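Local coordinates for 4-hydroxy-tetrahydrodipicolinate synthase (PDB 2EHH), which probably catalyses the condensation of pyruvate with the semialdehyde of L-aspartate to 4-hydroxy-tetrahydrodipicolinate, a step of lysine biosynthesis that proceeds through a Schiff base, at residues A8-F13 and A206-P211; F61-A66 and K92-D97; I131-I134 and V140-S143; D168-I173 and L192-L197; V214-R219 and R230-Y235. All blocks are in the same frame, centred on the assembly; numbering follows the deposited sequence.

Contact 1. Residues A8-F13 and A206-P211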
# COMPACT_ATOMS: atom_id res chain seq x y z
N ALA A 8 12.56 -5.07 -24.64
CA ALA A 8 11.62 -6.13 -24.27
C ALA A 8 10.73 -6.12 -25.51
O ALA A 8 9.80 -5.32 -25.63
CB ALA A 8 10.84 -5.74 -23.01
N LEU A 9 11.04 -7.00 -26.45
CA LEU A 9 10.32 -7.05 -27.71
C LEU A 9 8.89 -7.58 -27.66
O LEU A 9 8.61 -8.58 -27.00
CB LEU A 9 11.12 -7.89 -28.71
CG LEU A 9 10.91 -7.59 -30.19
CD1 LEU A 9 11.52 -6.24 -30.51
CD2 LEU A 9 11.56 -8.68 -31.04
N ILE A 10 8.00 -6.88 -28.35
CA ILE A 10 6.61 -7.31 -28.43
C ILE A 10 6.60 -8.54 -29.33
O ILE A 10 7.56 -8.79 -30.05
CB ILE A 10 5.73 -6.24 -29.13
CG1 ILE A 10 6.31 -5.93 -30.51
CG2 ILE A 10 5.65 -4.99 -28.28
CD1 ILE A 10 5.40 -5.09 -31.39
N THR A 11 5.52 -9.32 -29.27
CA THR A 11 5.39 -10.50 -30.12
C THR A 11 4.26 -10.22 -31.11
O THR A 11 3.08 -10.21 -30.73
CB THR A 11 5.05 -11.77 -29.32
OG1 THR A 11 6.09 -12.03 -28.37
CG2 THR A 11 4.92 -12.97 -30.26
N PRO A 12 4.60 -9.96 -32.38
CA PRO A 12 3.61 -9.67 -33.42
C PRO A 12 2.67 -10.85 -33.65
O PRO A 12 3.10 -12.01 -33.64
CB PRO A 12 4.48 -9.39 -34.65
CG PRO A 12 5.76 -8.89 -34.07
CD PRO A 12 5.97 -9.81 -32.90
N PHE A 13 1.40 -10.56 -33.86
CA PHE A 13 0.39 -11.58 -34.12
C PHE A 13 -0.33 -11.27 -35.42
O PHE A 13 -0.48 -10.11 -35.80
CB PHE A 13 -0.65 -11.62 -32.99
CG PHE A 13 -0.13 -12.18 -31.69
CD1 PHE A 13 -0.45 -11.57 -30.49
CD2 PHE A 13 0.65 -13.33 -31.67
CE1 PHE A 13 0.01 -12.09 -29.28
CE2 PHE A 13 1.11 -13.87 -30.47
CZ PHE A 13 0.79 -13.24 -29.27
N ALA A 206 10.15 1.33 -24.11
CA ALA A 206 10.25 2.47 -25.02
C ALA A 206 11.18 2.18 -26.20
O ALA A 206 11.06 2.79 -27.26
CB ALA A 206 10.73 3.71 -24.27
N ASN A 207 12.11 1.26 -25.98
CA ASN A 207 13.08 0.84 -26.99
C ASN A 207 12.40 0.33 -28.26
O ASN A 207 12.98 0.39 -29.35
CB ASN A 207 13.96 -0.28 -26.44
CG ASN A 207 15.36 0.18 -26.19
OD1 ASN A 207 15.78 1.21 -26.71
ND2 ASN A 207 16.10 -0.59 -25.41
N ASN A 208 11.20 -0.21 -28.11
CA ASN A 208 10.44 -0.75 -29.23
C ASN A 208 10.14 0.29 -30.31
O ASN A 208 10.02 -0.06 -31.48
CB ASN A 208 9.12 -1.34 -28.74
CG ASN A 208 9.27 -2.73 -28.17
OD1 ASN A 208 9.38 -3.70 -28.91
ND2 ASN A 208 9.27 -2.83 -26.84
N VAL A 209 10.03 1.56 -29.92
CA VAL A 209 9.70 2.59 -30.89
C VAL A 209 10.73 3.69 -31.11
O VAL A 209 10.73 4.32 -32.17
CB VAL A 209 8.34 3.23 -30.55
CG1 VAL A 209 7.26 2.15 -30.56
CG2 VAL A 209 8.39 3.90 -29.20
N MET A 210 11.59 3.94 -30.13
CA MET A 210 12.63 4.95 -30.28
C MET A 210 13.96 4.39 -29.78
O MET A 210 14.53 4.88 -28.81
CB MET A 210 12.26 6.24 -29.52
CG MET A 210 11.17 7.06 -30.21
SD MET A 210 10.83 8.65 -29.43
CE MET A 210 12.14 9.66 -30.11
N PRO A 211 14.46 3.34 -30.45
CA PRO A 211 15.72 2.64 -30.15
C PRO A 211 16.94 3.55 -30.05
O PRO A 211 17.73 3.45 -29.11
CB PRO A 211 15.86 1.66 -31.32
CG PRO A 211 14.47 1.47 -31.81
CD PRO A 211 13.88 2.84 -31.71
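N208 reaches from the loop after strand 201-204 to the backbone of A8. The one hydrogen bond across the contact runs from N208 ND2 to A8 O, 2.8 Å long and nearly straight at 172°. The oxygen lies almost in the plane of the N208 amide, whereas seen from A8 the donor stands about 40° above the carbonyl plane. ND2 also donates to V205 O, so two backbone carbonyls hold the amide and fix which end is nitrogen. The remaining touches are van der Waals. N208 OD1 rests 3.7 Å from L9 CD1, and it sits 4.0 Å from I10 CG2. CG of N208 stands anti to its carbonyl carbon (chi1 -81°), which carries the amide across to segment 8-13. I10 and N208 both pack on V252 of helix 250-258, which covers this region. A8 is itself backbone-bonded to S204, and its side chain comes close to T44 and I203, the predicted pyruvate-binding residues. The contact thus ties the loops after strands 4-8 and 201-204, the first and last of the barrel, at the catalytic end of a closed TIM barrel.

Contact 2. Residues F61-A66 and K92-D97; sequences FAVKRA and KEVGAD
V63 points at the turn formed by V94, G95 and A96, and its two methyl branches divide the work. CG1, anti to the backbone N (chi1 171°), is pushed against the carbonyls of the turn: V63 CG1 lies a tight 3.1 Å from V94 O and 3.8 Å from G95 O. CG2 turns to the apolar side, where it meets A96 CB at 4.3 Å and V94 CG2 at 4.5 Å, while the nitrogen of A96 passes close by. V63 is therefore wedged beside the chain reversal rather than interleaved with another row of side chains. The same V94 O also takes part in a polar link at the protein surface: water 1 donates to it over 2.7 Å and accepts from K64 NZ at 3.2 Å. V63 also rests on V72 of strand 71-75, and V94 packs on I59 and E60 of helix 52-66. G95, with positive phi, is the C-prime residue of a Schellman motif, its N bonded to K92 O at 3.2 Å. The motif ends helix 81-93 against its neighbour, helix 52-66, just before strand 98-102 begins, a join between successive beta-alpha units of the TIM barrel.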
# COMPACT_ATOMS: atom_id res chain seq x y z
N PHE A 61 13.69 -19.05 -33.36
CA PHE A 61 13.63 -18.16 -34.52
C PHE A 61 14.47 -16.89 -34.33
O PHE A 61 15.21 -16.48 -35.23
CB PHE A 61 12.18 -17.75 -34.79
CG PHE A 61 12.02 -16.75 -35.90
CD1 PHE A 61 12.05 -17.16 -37.23
CD2 PHE A 61 11.86 -15.40 -35.62
CE1 PHE A 61 11.92 -16.23 -38.27
CE2 PHE A 61 11.72 -14.47 -36.65
CZ PHE A 61 11.75 -14.88 -37.97
N ALA A 62 14.36 -16.27 -33.16
CA ALA A 62 15.10 -15.05 -32.87
C ALA A 62 16.60 -15.29 -32.91
O ALA A 62 17.35 -14.48 -33.44
CB ALA A 62 14.70 -14.50 -31.50
N VAL A 63 17.04 -16.41 -32.34
CA VAL A 63 18.46 -16.73 -32.32
C VAL A 63 18.98 -16.87 -33.75
O VAL A 63 20.03 -16.33 -34.10
CB VAL A 63 18.73 -18.04 -31.53
CG1 VAL A 63 20.18 -18.48 -31.72
CG2 VAL A 63 18.44 -17.81 -30.05
N LYS A 64 18.23 -17.59 -34.58
CA LYS A 64 18.62 -17.79 -35.98
C LYS A 64 18.66 -16.49 -36.76
O LYS A 64 19.60 -16.24 -37.52
CB LYS A 64 17.65 -18.76 -36.68
CG LYS A 64 17.81 -20.22 -36.28
CD LYS A 64 16.80 -21.08 -37.02
CE LYS A 64 17.06 -22.57 -36.82
NZ LYS A 64 17.04 -22.97 -35.39
N ARG A 65 17.64 -15.64 -36.59
CA ARG A 65 17.61 -14.38 -37.32
C ARG A 65 18.67 -13.40 -36.85
O ARG A 65 19.42 -12.86 -37.67
CB ARG A 65 16.23 -13.73 -37.22
CG ARG A 65 15.09 -14.56 -37.80
CD ARG A 65 15.46 -15.25 -39.11
NE ARG A 65 15.95 -14.33 -40.14
CZ ARG A 65 15.21 -13.43 -40.77
NH1 ARG A 65 13.91 -13.31 -40.49
NH2 ARG A 65 15.76 -12.66 -41.70
N ALA A 66 18.74 -13.17 -35.55
CA ALA A 66 19.74 -12.24 -35.02
C ALA A 66 21.12 -12.74 -35.43
O ALA A 66 21.96 -11.96 -35.89
CB ALA A 66 19.63 -12.16 -33.50
N LYS A 92 18.96 -22.67 -23.91
CA LYS A 92 20.37 -23.03 -23.91
C LYS A 92 20.65 -23.81 -25.19
O LYS A 92 21.57 -23.50 -25.95
CB LYS A 92 20.66 -23.89 -22.67
CG LYS A 92 21.92 -24.74 -22.71
CD LYS A 92 23.16 -23.91 -22.52
CE LYS A 92 24.38 -24.81 -22.32
NZ LYS A 92 25.63 -24.01 -22.21
N GLU A 93 19.82 -24.82 -25.42
CA GLU A 93 19.93 -25.69 -26.59
C GLU A 93 19.95 -24.98 -27.94
O GLU A 93 20.75 -25.32 -28.81
CB GLU A 93 18.78 -26.69 -26.59
CG GLU A 93 18.94 -27.82 -25.60
CD GLU A 93 20.07 -28.75 -25.98
OE1 GLU A 93 20.06 -29.25 -27.12
OE2 GLU A 93 20.97 -28.98 -25.14
N VAL A 94 19.07 -24.00 -28.12
CA VAL A 94 19.00 -23.30 -29.40
C VAL A 94 19.92 -22.09 -29.57
O VAL A 94 19.82 -21.37 -30.56
CB VAL A 94 17.55 -22.87 -29.72
CG1 VAL A 94 16.64 -24.10 -29.75
CG2 VAL A 94 17.05 -21.86 -28.71
N GLY A 95 20.81 -21.87 -28.60
CA GLY A 95 21.76 -20.77 -28.73
C GLY A 95 21.46 -19.40 -28.15
O GLY A 95 22.12 -18.43 -28.50
N ALA A 96 20.48 -19.31 -27.25
CA ALA A 96 20.18 -18.02 -26.65
C ALA A 96 21.37 -17.57 -25.79
O ALA A 96 22.03 -18.40 -25.17
CB ALA A 96 18.92 -18.13 -25.78
N ASP A 97 21.64 -16.27 -25.77
CA ASP A 97 22.76 -15.74 -24.99
C ASP A 97 22.47 -15.68 -23.49
O ASP A 97 23.38 -15.68 -22.67
CB ASP A 97 23.14 -14.35 -25.49
CG ASP A 97 23.51 -14.36 -26.95
OD1 ASP A 97 22.68 -13.92 -27.78
OD2 ASP A 97 24.62 -14.81 -27.27
O HOH W 1 18.75 -21.46 -33.08

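Contact 3. Residues I131-I134 and V140-S143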
# COMPACT_ATOMS: atom_id res chain seq x y z
N ILE A 131 17.59 -12.54 -13.21
CA ILE A 131 16.41 -12.59 -12.37
C ILE A 131 15.51 -11.42 -12.77
O ILE A 131 16.00 -10.33 -13.08
CB ILE A 131 16.78 -12.45 -10.87
CG1 ILE A 131 17.53 -13.70 -10.41
CG2 ILE A 131 15.52 -12.23 -10.03
CD1 ILE A 131 18.16 -13.55 -9.03
N TYR A 132 14.20 -11.64 -12.78
CA TYR A 132 13.27 -10.57 -13.14
C TYR A 132 12.33 -10.32 -11.97
O TYR A 132 11.44 -11.12 -11.69
CB TYR A 132 12.49 -10.94 -14.41
CG TYR A 132 11.48 -9.90 -14.85
CD1 TYR A 132 11.59 -8.57 -14.43
CD2 TYR A 132 10.44 -10.23 -15.72
CE1 TYR A 132 10.68 -7.60 -14.86
CE2 TYR A 132 9.54 -9.26 -16.16
CZ TYR A 132 9.67 -7.95 -15.73
OH TYR A 132 8.80 -6.99 -16.17
N ASN A 133 12.55 -9.20 -11.29
CA ASN A 133 11.75 -8.82 -10.13
C ASN A 133 10.77 -7.71 -10.50
O ASN A 133 11.18 -6.63 -10.92
CB ASN A 133 12.67 -8.34 -9.00
CG ASN A 133 11.91 -8.01 -7.72
OD1 ASN A 133 11.26 -8.87 -7.13
ND2 ASN A 133 12.00 -6.76 -7.28
N ILE A 134 9.48 -7.99 -10.35
CA ILE A 134 8.44 -7.01 -10.64
C ILE A 134 7.24 -7.29 -9.74
O ILE A 134 6.22 -7.84 -10.17
CB ILE A 134 8.03 -7.03 -12.14
CG1 ILE A 134 6.94 -5.99 -12.39
CG2 ILE A 134 7.60 -8.44 -12.56
CD1 ILE A 134 6.83 -5.53 -13.84
N VAL A 140 4.82 -10.60 -5.20
CA VAL A 140 5.81 -11.11 -4.25
C VAL A 140 7.16 -10.51 -4.67
O VAL A 140 7.32 -10.11 -5.81
CB VAL A 140 5.93 -12.66 -4.28
CG1 VAL A 140 6.72 -13.12 -5.50
CG2 VAL A 140 6.60 -13.15 -2.99
N GLU A 141 8.11 -10.43 -3.74
CA GLU A 141 9.42 -9.88 -4.08
C GLU A 141 10.55 -10.74 -3.55
O GLU A 141 10.50 -11.24 -2.42
CB GLU A 141 9.56 -8.45 -3.53
CG GLU A 141 10.97 -7.86 -3.67
CD GLU A 141 10.99 -6.35 -3.51
OE1 GLU A 141 11.15 -5.64 -4.53
OE2 GLU A 141 10.83 -5.87 -2.37
N ILE A 142 11.57 -10.93 -4.38
CA ILE A 142 12.72 -11.71 -3.97
C ILE A 142 13.61 -10.76 -3.16
O ILE A 142 14.01 -9.70 -3.66
CB ILE A 142 13.47 -12.28 -5.20
CG1 ILE A 142 14.60 -13.20 -4.74
CG2 ILE A 142 13.97 -11.14 -6.07
CD1 ILE A 142 15.20 -14.04 -5.88
N SER A 143 13.89 -11.11 -1.91
CA SER A 143 14.69 -10.26 -1.04
C SER A 143 16.14 -10.17 -1.50
O SER A 143 16.63 -11.04 -2.23
CB SER A 143 14.67 -10.78 0.39
OG SER A 143 15.50 -11.92 0.51
O HOH W 2 8.97 -10.02 -8.17
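The side chain of N133 bridges the end of strand 129-133 and the segment 140-143, which follows a short helix in the loop after this strand of the TIM barrel. N133 ND2 donates to E141 OE1 over 3.1 Å at 161°; OE1 accepts through its anti lone pair, the one away from OE2. OE1 lies nearly in the plane of the N133 amide, and amide and carboxylate are themselves nearly coplanar, 28° apart. ND2 also donates to E162 OE1. At the other end of the amide, N133 OD1 accepts a weak, long bond from I142 N at 3.4 Å. CG of N133 lies anti to the backbone N (chi1 -176°), which swings the amide out from the strand toward the loop. Between strand and helix layer, I131 CD1 meets I142 CD1 at 4.4 Å, and both residues lean on F118 of helix 111-124.

In the second shell, R169 donates to I142 O and makes a long, weak ion pair with E141 OE1. Q111 bonds E141 O and S143 N, tying the loop to helix 111-124. Y132, the predicted proton donor/acceptor, points from the strand in the other direction and packs on Y106 of the second subunit; I131 and N133, the residues flanking it, both make contact with the loop. A single water completes the bridge: water 2 donates to N133 OD1 at 2.8 Å and to V140 O at 2.9 Å, and accepts from I134 N at 3.0 Å.

Contact 4. Residues D168-I173 and L192-L197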
# COMPACT_ATOMS: atom_id res chain seq x y z
N ASP A 168 16.33 2.56 -3.04
CA ASP A 168 17.06 2.00 -1.92
C ASP A 168 17.37 0.53 -2.14
O ASP A 168 18.39 0.02 -1.69
CB ASP A 168 16.25 2.15 -0.64
CG ASP A 168 16.99 2.90 0.42
OD1 ASP A 168 18.07 2.41 0.85
OD2 ASP A 168 16.50 3.97 0.83
N ARG A 169 16.46 -0.17 -2.82
CA ARG A 169 16.67 -1.58 -3.10
C ARG A 169 17.83 -1.70 -4.09
O ARG A 169 18.67 -2.58 -3.98
CB ARG A 169 15.40 -2.21 -3.68
CG ARG A 169 15.57 -3.65 -4.14
CD ARG A 169 14.28 -4.18 -4.75
NE ARG A 169 14.49 -5.42 -5.48
CZ ARG A 169 14.55 -6.63 -4.92
NH1 ARG A 169 14.40 -6.77 -3.61
NH2 ARG A 169 14.75 -7.69 -5.69
N ILE A 170 17.87 -0.79 -5.06
CA ILE A 170 18.94 -0.81 -6.05
C ILE A 170 20.28 -0.59 -5.32
O ILE A 170 21.27 -1.29 -5.57
CB ILE A 170 18.75 0.30 -7.12
CG1 ILE A 170 17.38 0.12 -7.80
CG2 ILE A 170 19.87 0.26 -8.14
CD1 ILE A 170 17.15 -1.26 -8.41
N SER A 171 20.31 0.37 -4.40
CA SER A 171 21.53 0.64 -3.64
C SER A 171 21.98 -0.61 -2.91
O SER A 171 23.16 -0.97 -2.92
CB SER A 171 21.30 1.76 -2.61
OG SER A 171 21.25 3.03 -3.22
N GLU A 172 21.02 -1.27 -2.27
CA GLU A 172 21.31 -2.48 -1.51
C GLU A 172 21.89 -3.58 -2.40
O GLU A 172 22.87 -4.22 -2.02
CB GLU A 172 20.04 -2.97 -0.82
CG GLU A 172 20.30 -3.85 0.39
CD GLU A 172 20.92 -3.08 1.55
OE1 GLU A 172 20.31 -2.10 2.03
OE2 GLU A 172 22.02 -3.48 2.00
N ILE A 173 21.29 -3.80 -3.56
CA ILE A 173 21.78 -4.83 -4.48
C ILE A 173 23.19 -4.49 -4.97
O ILE A 173 24.09 -5.32 -4.91
CB ILE A 173 20.85 -4.98 -5.70
CG1 ILE A 173 19.45 -5.41 -5.24
CG2 ILE A 173 21.42 -6.00 -6.66
CD1 ILE A 173 18.39 -5.33 -6.32
N LEU A 192 17.66 6.49 -15.68
CA LEU A 192 18.64 7.50 -15.30
C LEU A 192 19.03 7.41 -13.82
O LEU A 192 20.20 7.23 -13.49
CB LEU A 192 18.13 8.90 -15.65
CG LEU A 192 19.13 10.06 -15.49
CD1 LEU A 192 18.70 11.23 -16.37
CD2 LEU A 192 19.23 10.47 -14.02
N PRO A 193 18.05 7.53 -12.90
CA PRO A 193 18.43 7.44 -11.49
C PRO A 193 19.06 6.09 -11.11
O PRO A 193 19.97 6.04 -10.28
CB PRO A 193 17.12 7.72 -10.74
CG PRO A 193 16.04 7.31 -11.74
CD PRO A 193 16.61 7.82 -13.05
N MET A 194 18.60 5.00 -11.71
CA MET A 194 19.18 3.70 -11.38
C MET A 194 20.62 3.60 -11.88
O MET A 194 21.48 3.03 -11.20
CB MET A 194 18.35 2.57 -11.99
CG MET A 194 17.09 2.25 -11.22
SD MET A 194 16.49 0.60 -11.62
CE MET A 194 14.79 0.70 -10.91
N MET A 195 20.89 4.14 -13.06
CA MET A 195 22.26 4.07 -13.58
C MET A 195 23.18 5.02 -12.80
O MET A 195 24.38 4.75 -12.66
CB MET A 195 22.27 4.36 -15.08
CG MET A 195 21.69 3.20 -15.88
SD MET A 195 21.77 3.39 -17.66
CE MET A 195 23.50 2.94 -17.96
N ALA A 196 22.63 6.10 -12.28
CA ALA A 196 23.43 7.03 -11.49
C ALA A 196 23.92 6.28 -10.24
O ALA A 196 24.96 6.60 -9.68
CB ALA A 196 22.61 8.25 -11.10
N LEU A 197 23.15 5.27 -9.83
CA LEU A 197 23.48 4.46 -8.66
C LEU A 197 24.33 3.23 -8.99
O LEU A 197 24.76 2.51 -8.08
CB LEU A 197 22.20 4.01 -7.94
CG LEU A 197 21.51 5.04 -7.05
CD1 LEU A 197 20.10 4.57 -6.70
CD2 LEU A 197 22.33 5.24 -5.78
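I170 and M194 meet through two differently folded side chains. In I170, chi1 of -57° and chi2 of -54° bend CD1 round toward the neighbouring helix; in M194 the chain runs out nearly straight beyond CG, so its thioether lies across the isoleucine at about a right angle. I170 CD1 comes 3.8 Å from M194 SD and 4.0 Å from M194 CE, while CG1 of I170 faces M194 CG at 4.0 Å. The other branch of I170 serves the second pair: its CG2 lies 4.4 Å from L197 CB. One residue on, S171 OG sits 3.6 Å from L197 CD2, a van der Waals contact.

Helices 167-177 and 191-196 lie on the outside of the barrel, and strand 182-185 connects them; L197 follows the second helix. I170 packs on V183 and M194 on S185, so strand 182-185 backs the contact. S171 and L197 also reach the third subunit. There S171 OG is hydrogen-bonded to H233 NE2 of the third subunit, and L197 O to Y234 OH of the same subunit; D168 OD2 bonds S189 OG of that subunit as well.

Within the chain the contact is held by van der Waals contacts of methyl, methylene, thioether and hydroxyl groups. The buried hydroxyl of S171 lies against leucine methyls but finds its polar partner across the interface, and the side chain of L197 packs here while its carbonyl bonds outward. This places intrasubunit packing directly beside the subunit interface, consistent with a dimer of dimers.

Contact 5. Residues V214-R219 and R230-Y235; sequences VKELIR and REIHYY
Helices 211-223 and 226-242 form an antiparallel helical hairpin that leads from the last helix of the TIM barrel into the C-terminal helices, and L217 lies nearest I232 across it. The axes of the two short segments approach to 9.0 Å with 147° between their directions, and the CA atoms of L217 and I232 are 5.7 Å apart.

I232 is the main intruder, and its two branches grip different parts of the facing helix. CG1 stands anti to the carbonyl carbon (chi1 -58°) and sends CD1 onto the backbone, 3.5 Å from both E216 C and L217 N, with E216 CB at 3.7 Å. The CG2 branch packs on L217 CB at 3.6 Å. L217 answers by extending CG anti to its own backbone N (chi1 176°), which lays CD2 along the facing helix, 3.9 Å from H233 N and 4.2 Å from H233 CB. The interface is therefore wholly van der Waals, aliphatic side chains set against helix backbone.

The imidazole of H233 turns away from the hairpin: its NE2 bonds S171 of the third subunit, which Y234 and R230 also reach. E216 has a long, weak ion pair with R228. L217 and I218 continue onto T191, the first residue of helix 191-196. The whole makes an alpha-alpha hairpin, one helix on the barrel and the other taking part in the tetramer interface.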
# COMPACT_ATOMS: atom_id res chain seq x y z
N VAL A 214 16.81 6.04 -26.89
CA VAL A 214 17.04 5.33 -25.64
C VAL A 214 18.50 4.93 -25.55
O VAL A 214 19.13 5.06 -24.50
CB VAL A 214 16.16 4.07 -25.54
CG1 VAL A 214 16.53 3.28 -24.29
CG2 VAL A 214 14.68 4.46 -25.48
N LYS A 215 19.04 4.45 -26.67
CA LYS A 215 20.44 4.05 -26.71
C LYS A 215 21.31 5.22 -26.29
O LYS A 215 22.25 5.06 -25.51
CB LYS A 215 20.81 3.60 -28.13
CG LYS A 215 22.29 3.27 -28.32
CD LYS A 215 22.75 2.19 -27.36
CE LYS A 215 24.21 1.84 -27.59
NZ LYS A 215 24.69 0.83 -26.61
N GLU A 216 21.00 6.41 -26.80
CA GLU A 216 21.76 7.61 -26.47
C GLU A 216 21.69 7.93 -24.98
O GLU A 216 22.68 8.35 -24.39
CB GLU A 216 21.25 8.81 -27.27
CG GLU A 216 21.42 8.68 -28.78
CD GLU A 216 20.97 9.92 -29.54
OE1 GLU A 216 20.94 9.88 -30.79
OE2 GLU A 216 20.63 10.93 -28.88
N LEU A 217 20.52 7.74 -24.38
CA LEU A 217 20.36 8.00 -22.96
C LEU A 217 21.31 7.07 -22.20
O LEU A 217 22.04 7.51 -21.31
CB LEU A 217 18.90 7.74 -22.53
CG LEU A 217 18.48 7.86 -21.05
CD1 LEU A 217 19.06 6.71 -20.26
CD2 LEU A 217 18.93 9.18 -20.48
N ILE A 218 21.30 5.80 -22.57
CA ILE A 218 22.15 4.80 -21.94
C ILE A 218 23.65 5.10 -22.08
O ILE A 218 24.40 5.00 -21.11
CB ILE A 218 21.88 3.39 -22.51
CG1 ILE A 218 20.43 2.99 -22.24
CG2 ILE A 218 22.84 2.39 -21.91
CD1 ILE A 218 20.05 3.04 -20.78
N ARG A 219 24.09 5.46 -23.27
CA ARG A 219 25.51 5.76 -23.45
C ARG A 219 25.95 6.98 -22.65
O ARG A 219 27.04 7.00 -22.09
CB ARG A 219 25.84 5.92 -24.94
CG ARG A 219 26.21 4.58 -25.59
CD ARG A 219 26.57 4.69 -27.07
NE ARG A 219 25.40 4.95 -27.90
CZ ARG A 219 25.41 4.97 -29.22
NH1 ARG A 219 26.53 4.73 -29.88
NH2 ARG A 219 24.29 5.22 -29.90
N ARG A 230 20.06 13.68 -18.56
CA ARG A 230 18.85 14.40 -18.18
C ARG A 230 18.18 15.01 -19.40
O ARG A 230 16.96 15.06 -19.50
CB ARG A 230 19.17 15.52 -17.18
CG ARG A 230 19.40 15.06 -15.74
CD ARG A 230 19.40 16.25 -14.78
NE ARG A 230 20.55 17.13 -14.99
CZ ARG A 230 21.79 16.87 -14.57
NH1 ARG A 230 22.06 15.75 -13.91
NH2 ARG A 230 22.77 17.73 -14.82
N GLU A 231 18.99 15.50 -20.34
CA GLU A 231 18.44 16.12 -21.54
C GLU A 231 17.59 15.12 -22.31
O GLU A 231 16.49 15.43 -22.75
CB GLU A 231 19.57 16.63 -22.43
CG GLU A 231 19.14 17.71 -23.40
CD GLU A 231 20.24 18.06 -24.39
OE1 GLU A 231 21.41 18.18 -23.96
OE2 GLU A 231 19.92 18.22 -25.59
N ILE A 232 18.12 13.91 -22.48
CA ILE A 232 17.43 12.87 -23.21
C ILE A 232 16.25 12.33 -22.40
O ILE A 232 15.17 12.09 -22.95
CB ILE A 232 18.38 11.71 -23.54
CG1 ILE A 232 19.56 12.25 -24.36
CG2 ILE A 232 17.64 10.63 -24.31
CD1 ILE A 232 20.68 11.24 -24.55
N HIS A 233 16.47 12.13 -21.11
CA HIS A 233 15.44 11.64 -20.20
C HIS A 233 14.19 12.54 -20.24
O HIS A 233 13.08 12.06 -20.45
CB HIS A 233 16.00 11.60 -18.77
CG HIS A 233 14.98 11.34 -17.71
ND1 HIS A 233 14.53 10.08 -17.39
CD2 HIS A 233 14.33 12.19 -16.87
CE1 HIS A 233 13.65 10.16 -16.40
NE2 HIS A 233 13.52 11.43 -16.07
N TYR A 234 14.38 13.84 -20.06
CA TYR A 234 13.25 14.75 -20.06
C TYR A 234 12.61 14.94 -21.42
O TYR A 234 11.42 15.27 -21.53
CB TYR A 234 13.65 16.09 -19.44
CG TYR A 234 13.80 15.98 -17.94
CD1 TYR A 234 12.69 15.70 -17.14
CD2 TYR A 234 15.05 16.06 -17.33
CE1 TYR A 234 12.82 15.49 -15.78
CE2 TYR A 234 15.19 15.85 -15.95
CZ TYR A 234 14.07 15.56 -15.19
OH TYR A 234 14.18 15.33 -13.84
N TYR A 235 13.38 14.71 -22.47
CA TYR A 235 12.86 14.82 -23.82
C TYR A 235 11.93 13.63 -24.06
O TYR A 235 10.84 13.77 -24.61
CB TYR A 235 14.02 14.82 -24.83
CG TYR A 235 13.60 14.62 -26.26
CD1 TYR A 235 13.72 13.37 -26.88
CD2 TYR A 235 13.06 15.67 -27.01
CE1 TYR A 235 13.31 13.17 -28.20
CE2 TYR A 235 12.66 15.48 -28.33
CZ TYR A 235 12.78 14.23 -28.92
OH TYR A 235 12.37 14.04 -30.22

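In the fold
All five contacts belong to one TIM barrel with its C-terminal helices. Contacts 1 and 3 sit over strand ends near the predicted active site and rely on an asparagine amide bonded to main chain or carboxylate; contacts 4 and 5 are buried helix pairs without such bonds, held by aliphatic packing, with a thioether in contact 4. Contact 2 alone is a surface contact, where a valine meets a helix end and a water bridges. R169 joins contacts 3 and 4, bonding I142 O. L192 packs on R230 and H233, joining 4 to 5, and both meet the third subunit. Contact 1 touches contact 5 where A206 packs on V214 and M210 on Y235. Contact 2 touches none of the others.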